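Local coordinates for beta-glucosidase (Chaetomella raphigera, PDB 6JXG), which probably hydrolyses terminal, non-reducing beta-D-glucosyl residues with release of beta-D-glucose, as a secreted family 3 glycoside hydrolase of cellulose degradation, at residues 68-73 and 320-325; 328-333 and 505-510. All blocks are in the same frame, centred on the assembly; numbering follows the deposited sequence.

Contact 1: 68-73 and 320-325; sequences NVTAFP and ADHKQV. With NAG (2-acetamido-2-deoxy-beta-D-glucopyranose), chain B.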
loop_
_atom_site.group_PDB
_atom_site.type_symbol
_atom_site.label_atom_id
_atom_site.label_comp_id
_atom_site.label_asym_id
_atom_site.label_seq_id
_atom_site.Cartn_x
_atom_site.Cartn_y
_atom_site.Cartn_z
ATOM N N ASN A 68 14.592 17.371 -4.630
ATOM C CA ASN A 68 15.568 16.845 -3.648
ATOM C C ASN A 68 14.867 16.110 -2.528
ATOM O O ASN A 68 15.200 16.276 -1.374
ATOM C CB ASN A 68 16.390 17.965 -3.058
ATOM C CG ASN A 68 17.615 18.249 -3.854
ATOM O OD1 ASN A 68 18.199 17.340 -4.484
ATOM N ND2 ASN A 68 18.011 19.511 -3.875
ATOM N N VAL A 69 13.944 15.227 -2.931
ATOM C CA VAL A 69 13.335 14.297 -2.017
ATOM C C VAL A 69 13.557 12.855 -2.578
ATOM O O VAL A 69 14.009 12.668 -3.688
ATOM C CB VAL A 69 11.823 14.578 -1.867
ATOM C CG1 VAL A 69 11.592 16.001 -1.418
ATOM C CG2 VAL A 69 11.082 14.307 -3.161
ATOM N N THR A 70 13.245 11.867 -1.777
ATOM C CA THR A 70 13.406 10.471 -2.168
ATOM C C THR A 70 12.107 9.954 -2.807
ATOM O O THR A 70 11.029 10.128 -2.258
ATOM C CB THR A 70 13.770 9.606 -0.942
ATOM O OG1 THR A 70 15.029 10.062 -0.423
ATOM C CG2 THR A 70 13.935 8.117 -1.281
ATOM N N ALA A 71 12.248 9.214 -3.900
ATOM C CA ALA A 71 11.130 8.536 -4.518
ATOM C C ALA A 71 11.207 7.048 -4.070
ATOM O O ALA A 71 11.975 6.258 -4.615
ATOM C CB ALA A 71 11.162 8.693 -6.030
ATOM N N PHE A 72 10.526 6.752 -2.963
ATOM C CA PHE A 72 10.560 5.458 -2.362
ATOM C C PHE A 72 9.790 4.463 -3.228
ATOM O O PHE A 72 9.001 4.847 -4.076
ATOM C CB PHE A 72 9.944 5.472 -0.972
ATOM C CG PHE A 72 10.700 6.308 0.064
ATOM C CD1 PHE A 72 11.782 5.804 0.754
ATOM C CD2 PHE A 72 10.356 7.623 0.272
ATOM C CE1 PHE A 72 12.450 6.616 1.678
ATOM C CE2 PHE A 72 11.008 8.410 1.202
ATOM C CZ PHE A 72 12.087 7.885 1.876
ATOM N N PRO A 73 10.019 3.161 -3.031
ATOM C CA PRO A 73 9.185 2.135 -3.651
ATOM C C PRO A 73 7.713 2.307 -3.311
ATOM O O PRO A 73 7.332 2.886 -2.250
ATOM C CB PRO A 73 9.710 0.836 -3.040
ATOM C CG PRO A 73 11.112 1.119 -2.665
ATOM C CD PRO A 73 11.161 2.588 -2.303
ATOM N N ALA A 320 18.949 12.809 2.720
ATOM C CA ALA A 320 19.699 12.157 3.761
ATOM C C ALA A 320 20.242 10.803 3.205
ATOM O O ALA A 320 20.725 10.780 2.077
ATOM C CB ALA A 320 18.830 12.022 5.012
ATOM N N ASP A 321 20.175 9.724 3.987
ATOM C CA ASP A 321 20.654 8.403 3.599
ATOM C C ASP A 321 19.466 7.505 3.213
ATOM O O ASP A 321 19.545 6.271 3.270
ATOM C CB ASP A 321 21.464 7.771 4.772
ATOM C CG ASP A 321 20.660 7.645 6.037
ATOM O OD1 ASP A 321 21.087 6.876 6.894
ATOM O OD2 ASP A 321 19.596 8.251 6.195
ATOM N N HIS A 322 18.352 8.131 2.813
ATOM C CA HIS A 322 17.106 7.351 2.582
ATOM C C HIS A 322 17.126 6.464 1.373
ATOM O O HIS A 322 16.240 5.614 1.218
ATOM C CB HIS A 322 15.911 8.310 2.531
ATOM C CG HIS A 322 15.730 9.087 3.797
ATOM N ND1 HIS A 322 15.279 10.402 3.810
ATOM C CD2 HIS A 322 15.995 8.766 5.088
ATOM C CE1 HIS A 322 15.228 10.824 5.057
ATOM N NE2 HIS A 322 15.670 9.865 5.847
ATOM N N LYS A 323 18.135 6.613 0.500
ATOM C CA LYS A 323 18.240 5.683 -0.614
ATOM C C LYS A 323 18.515 4.266 -0.144
ATOM O O LYS A 323 18.354 3.296 -0.894
ATOM C CB LYS A 323 19.289 6.142 -1.633
ATOM C CG LYS A 323 20.719 5.962 -1.196
ATOM C CD LYS A 323 21.668 6.412 -2.286
ATOM C CE LYS A 323 23.035 5.923 -1.845
ATOM N NZ LYS A 323 24.094 6.208 -2.808
ATOM N N GLN A 324 18.961 4.118 1.087
ATOM C CA GLN A 324 19.402 2.762 1.566
ATOM C C GLN A 324 18.167 1.870 1.718
ATOM O O GLN A 324 18.056 0.746 1.143
ATOM C CB GLN A 324 20.239 2.951 2.865
ATOM C CG GLN A 324 21.461 3.806 2.434
ATOM C CD GLN A 324 22.489 4.102 3.518
ATOM O OE1 GLN A 324 22.373 3.668 4.648
ATOM N NE2 GLN A 324 23.543 4.827 3.120
ATOM N N VAL A 325 17.177 2.397 2.426
ATOM C CA VAL A 325 15.926 1.630 2.570
ATOM C C VAL A 325 15.210 1.546 1.233
ATOM O O VAL A 325 14.623 0.535 0.958
ATOM C CB VAL A 325 15.004 2.182 3.693
ATOM C CG1 VAL A 325 14.406 3.513 3.330
ATOM C CG2 VAL A 325 13.885 1.174 3.959
HETATM C C1 NAG B . 19.211 19.895 -4.574
HETATM C C2 NAG B . 19.185 21.254 -5.268
HETATM C C3 NAG B . 20.590 21.577 -5.741
HETATM C C4 NAG B . 21.493 21.599 -4.526
HETATM C C5 NAG B . 21.471 20.176 -3.994
HETATM C C6 NAG B . 22.424 19.869 -2.847
HETATM C C7 NAG B . 17.149 21.914 -6.426
HETATM C C8 NAG B . 16.268 21.815 -7.634
HETATM N N2 NAG B . 18.284 21.236 -6.410
HETATM O O3 NAG B . 20.548 22.851 -6.337
HETATM O O4 NAG B . 22.790 22.013 -4.906
HETATM O O5 NAG B . 20.167 19.962 -3.524
HETATM O O6 NAG B . 22.231 20.949 -1.968
HETATM O O7 NAG B . 16.824 22.614 -5.481
#
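His-322, near the start of helix 323-332, meets both Thr-70 and Phe-72. Its side chain can be followed outward. CB makes the contact: His-322 CB lies 3.5 Å from Thr-70 OG1 and 3.9 Å from Phe-72 CZ. CG stands anti to the carbonyl carbon (chi1 -60°), which turns the ring away from 68-73 and toward helix 84-100. Thr-70 OG1 sits at the edge of the imidazole, near its plane. Ala-320 CB lies over one face, 3.8 Å above it and offset toward the rim. At the tip, ND1 is hydrogen-bonded to Glu-97 OE2 and NE2 to Gln-96 OE1.

Thr-70 OG1 is also hydrogen-bonded to Glu-97 OE2, so one carboxylate oxygen serves both segments. The Thr-70 side chain crosses that of His-322 at about a right angle. Its other branch, CG2, is placed over the centre of the Phe-72 ring, 3.5 Å above the plane, in a CH-pi contact. Val-325 CG1 comes to the edge of the same ring, 4.0 Å from Phe-72 CE1. Ala-93 of helix 84-100 touches both Phe-72 and His-322.

At the start of 68-73, Asn-68 carries an N-linked glycan, with Asn-68 ND2 bonded to C1 of a 2-acetamido-2-deoxy-beta-D-glucopyranose at 1.4 Å. The sugar is carried on the far side of Val-69 from Thr-70 and Phe-72, and Asn-68 itself does not reach 320-325.

The direct contact is apolar, apart from the threonine oxygen against a carbon. The polar joining runs through Glu-97. The imidazole is held against rotation. Both ring nitrogens face acceptor oxygens, one of them a carboxylate, which would be expected to favour the protonated form.

Contact 2: 328-333 and 505-510; sequences AIARDG and GVSGQE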
loop_
_atom_site.group_PDB
_atom_site.type_symbol
_atom_site.label_atom_id
_atom_site.label_comp_id
_atom_site.label_asym_id
_atom_site.label_seq_id
_atom_site.Cartn_x
_atom_site.Cartn_y
_atom_site.Cartn_z
ATOM N N ALA A 328 16.858 -1.376 -0.407
ATOM C CA ALA A 328 16.582 -2.632 0.234
ATOM C C ALA A 328 15.171 -3.155 -0.123
ATOM O O ALA A 328 15.003 -4.350 -0.365
ATOM C CB ALA A 328 16.773 -2.532 1.742
ATOM N N ILE A 329 14.191 -2.260 -0.222
ATOM C CA ILE A 329 12.843 -2.660 -0.670
ATOM C C ILE A 329 12.753 -2.955 -2.159
ATOM O O ILE A 329 12.054 -3.901 -2.543
ATOM C CB ILE A 329 11.823 -1.589 -0.217
ATOM C CG1 ILE A 329 11.751 -1.586 1.323
ATOM C CG2 ILE A 329 10.465 -1.799 -0.883
ATOM C CD1 ILE A 329 11.038 -0.451 1.938
ATOM N N ALA A 330 13.449 -2.194 -3.007
ATOM C CA ALA A 330 13.520 -2.485 -4.437
ATOM C C ALA A 330 14.101 -3.866 -4.639
ATOM O O ALA A 330 13.676 -4.598 -5.523
ATOM C CB ALA A 330 14.380 -1.487 -5.168
ATOM N N ARG A 331 15.041 -4.243 -3.784
ATOM C CA ARG A 331 15.638 -5.575 -3.873
ATOM C C ARG A 331 14.767 -6.674 -3.265
ATOM O O ARG A 331 14.493 -7.714 -3.860
ATOM C CB ARG A 331 17.020 -5.508 -3.156
ATOM C CG ARG A 331 17.820 -6.788 -2.976
ATOM C CD ARG A 331 19.031 -6.487 -2.067
ATOM N NE ARG A 331 18.515 -6.442 -0.721
ATOM C CZ ARG A 331 18.921 -5.693 0.329
ATOM N NH1 ARG A 331 19.877 -4.846 0.221
ATOM N NH2 ARG A 331 18.343 -5.856 1.548
ATOM N N ASP A 332 14.405 -6.496 -2.000
ATOM C CA ASP A 332 13.809 -7.561 -1.236
ATOM C C ASP A 332 12.313 -7.757 -1.506
ATOM O O ASP A 332 11.734 -8.701 -1.020
ATOM C CB ASP A 332 14.028 -7.376 0.267
ATOM C CG ASP A 332 15.460 -7.490 0.718
ATOM O OD1 ASP A 332 16.356 -7.876 -0.070
ATOM O OD2 ASP A 332 15.658 -7.269 1.945
ATOM N N GLY A 333 11.677 -6.888 -2.290
ATOM C CA GLY A 333 10.310 -7.107 -2.706
ATOM C C GLY A 333 10.180 -7.734 -4.073
ATOM O O GLY A 333 9.039 -7.981 -4.529
ATOM N N GLY A 505 8.305 -5.754 -9.852
ATOM C CA GLY A 505 7.393 -4.747 -9.320
ATOM C C GLY A 505 7.671 -3.338 -9.774
ATOM O O GLY A 505 8.201 -3.142 -10.865
ATOM N N VAL A 506 7.375 -2.361 -8.903
ATOM C CA VAL A 506 7.439 -0.946 -9.203
ATOM C C VAL A 506 8.017 -0.277 -7.959
ATOM O O VAL A 506 7.379 -0.152 -6.927
ATOM C CB VAL A 506 6.091 -0.351 -9.659
ATOM C CG1 VAL A 506 5.803 -0.792 -11.086
ATOM C CG2 VAL A 506 4.940 -0.888 -8.823
ATOM N N SER A 507 9.292 0.042 -8.080
ATOM C CA SER A 507 10.184 0.116 -6.917
ATOM C C SER A 507 10.990 1.394 -6.742
ATOM O O SER A 507 11.922 1.427 -5.945
ATOM C CB SER A 507 11.110 -1.147 -6.851
ATOM O OG SER A 507 12.036 -1.250 -7.925
ATOM N N GLY A 508 10.578 2.492 -7.384
ATOM C CA GLY A 508 11.171 3.764 -7.055
ATOM C C GLY A 508 12.580 3.928 -7.574
ATOM O O GLY A 508 13.073 3.124 -8.407
ATOM N N GLN A 509 13.273 4.925 -7.008
ATOM C CA GLN A 509 14.538 5.423 -7.573
ATOM C C GLN A 509 15.666 4.422 -7.663
ATOM O O GLN A 509 16.519 4.512 -8.599
ATOM C CB GLN A 509 15.027 6.672 -6.824
ATOM C CG GLN A 509 15.468 6.420 -5.359
ATOM C CD GLN A 509 15.627 7.709 -4.587
ATOM O OE1 GLN A 509 14.767 8.591 -4.649
ATOM N NE2 GLN A 509 16.735 7.845 -3.873
ATOM N N GLU A 510 15.698 3.512 -6.691
ATOM C CA GLU A 510 16.743 2.496 -6.678
ATOM C C GLU A 510 16.424 1.186 -7.426
ATOM O O GLU A 510 17.244 0.257 -7.416
ATOM C CB GLU A 510 17.180 2.216 -5.233
ATOM C CG GLU A 510 18.063 3.348 -4.704
ATOM C CD GLU A 510 19.517 3.304 -5.111
ATOM O OE1 GLU A 510 20.115 2.176 -5.252
ATOM O OE2 GLU A 510 20.078 4.412 -5.285
HETATM O O HOH W 1 12.403 -3.903 -8.112
#
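Ala-330 and Ser-507 face each other, and each CB points at the other segment. Ala-330 CB is 3.7 Å from Ser-507 CB. Ala-330 CA and Ser-507 CA, 4.9 Å apart, are the closest CA pair of the two segments, so the helix and the loop come together at small residues. Ser-507 OG stands between its backbone N and carbonyl carbon (chi1 66°). That torsion lays the hydroxyl alongside the alanine, with Ser-507 OG 3.6 Å from Ala-330 CB. Glu-510 O also approaches Ala-330 CB, at 4.0 Å.

A water bridges the two segments. It donates to Ala-330 O at 3.0 Å and accepts from Ser-507 OG at 2.7 Å. The serine proton is therefore directed at the water, and the helix carbonyl is joined to the loop through it.

The bond from CA to CB of Glu-510 points toward the helix, but the carboxylate turns away. OE2 is hydrogen-bonded to Tyr-392 OH and OE1 to Asn-513 ND2.

Arg-331 leaves the helix in another direction and grips Asp-332 side-on. In a salt bridge, Arg-331 NE meets Asp-332 OD1 at 2.7 Å, nearly straight (170°), and NH2 meets OD2. The acid oxygens lie close to the guanidinium plane, while both nitrogens approach from above the carboxylate plane. Ala-328 CA lies over one guanidinium face.

Helix 323-332 packs with Ala-330 on the loop after strand 498-503, where Glu-510 is at the N-cap position of helix 511-519. Ile-329 packs on helices 75-79 and 84-100, and Ser-507 also touches Gln-77 of helix 75-79.

In the fold
Both segments of contact 1 come earlier in the sequence than those of contact 2, and both contacts use helix 323-332. Their centres are about 11 Å apart. Segments 68-73 and 505-510 also meet directly: Ala-71 N makes a probable hydrogen bond to Gln-509 OE1 at 2.7 Å, and Pro-73 CG packs against Ser-507 O. Pro-73 touches Ile-329 of the shared helix as well. Segment 68-73 belongs to the N-terminal family 3 range, and 505-510 to the C-terminal one. The helix and the two loop segments thus join these two parts of the enzyme.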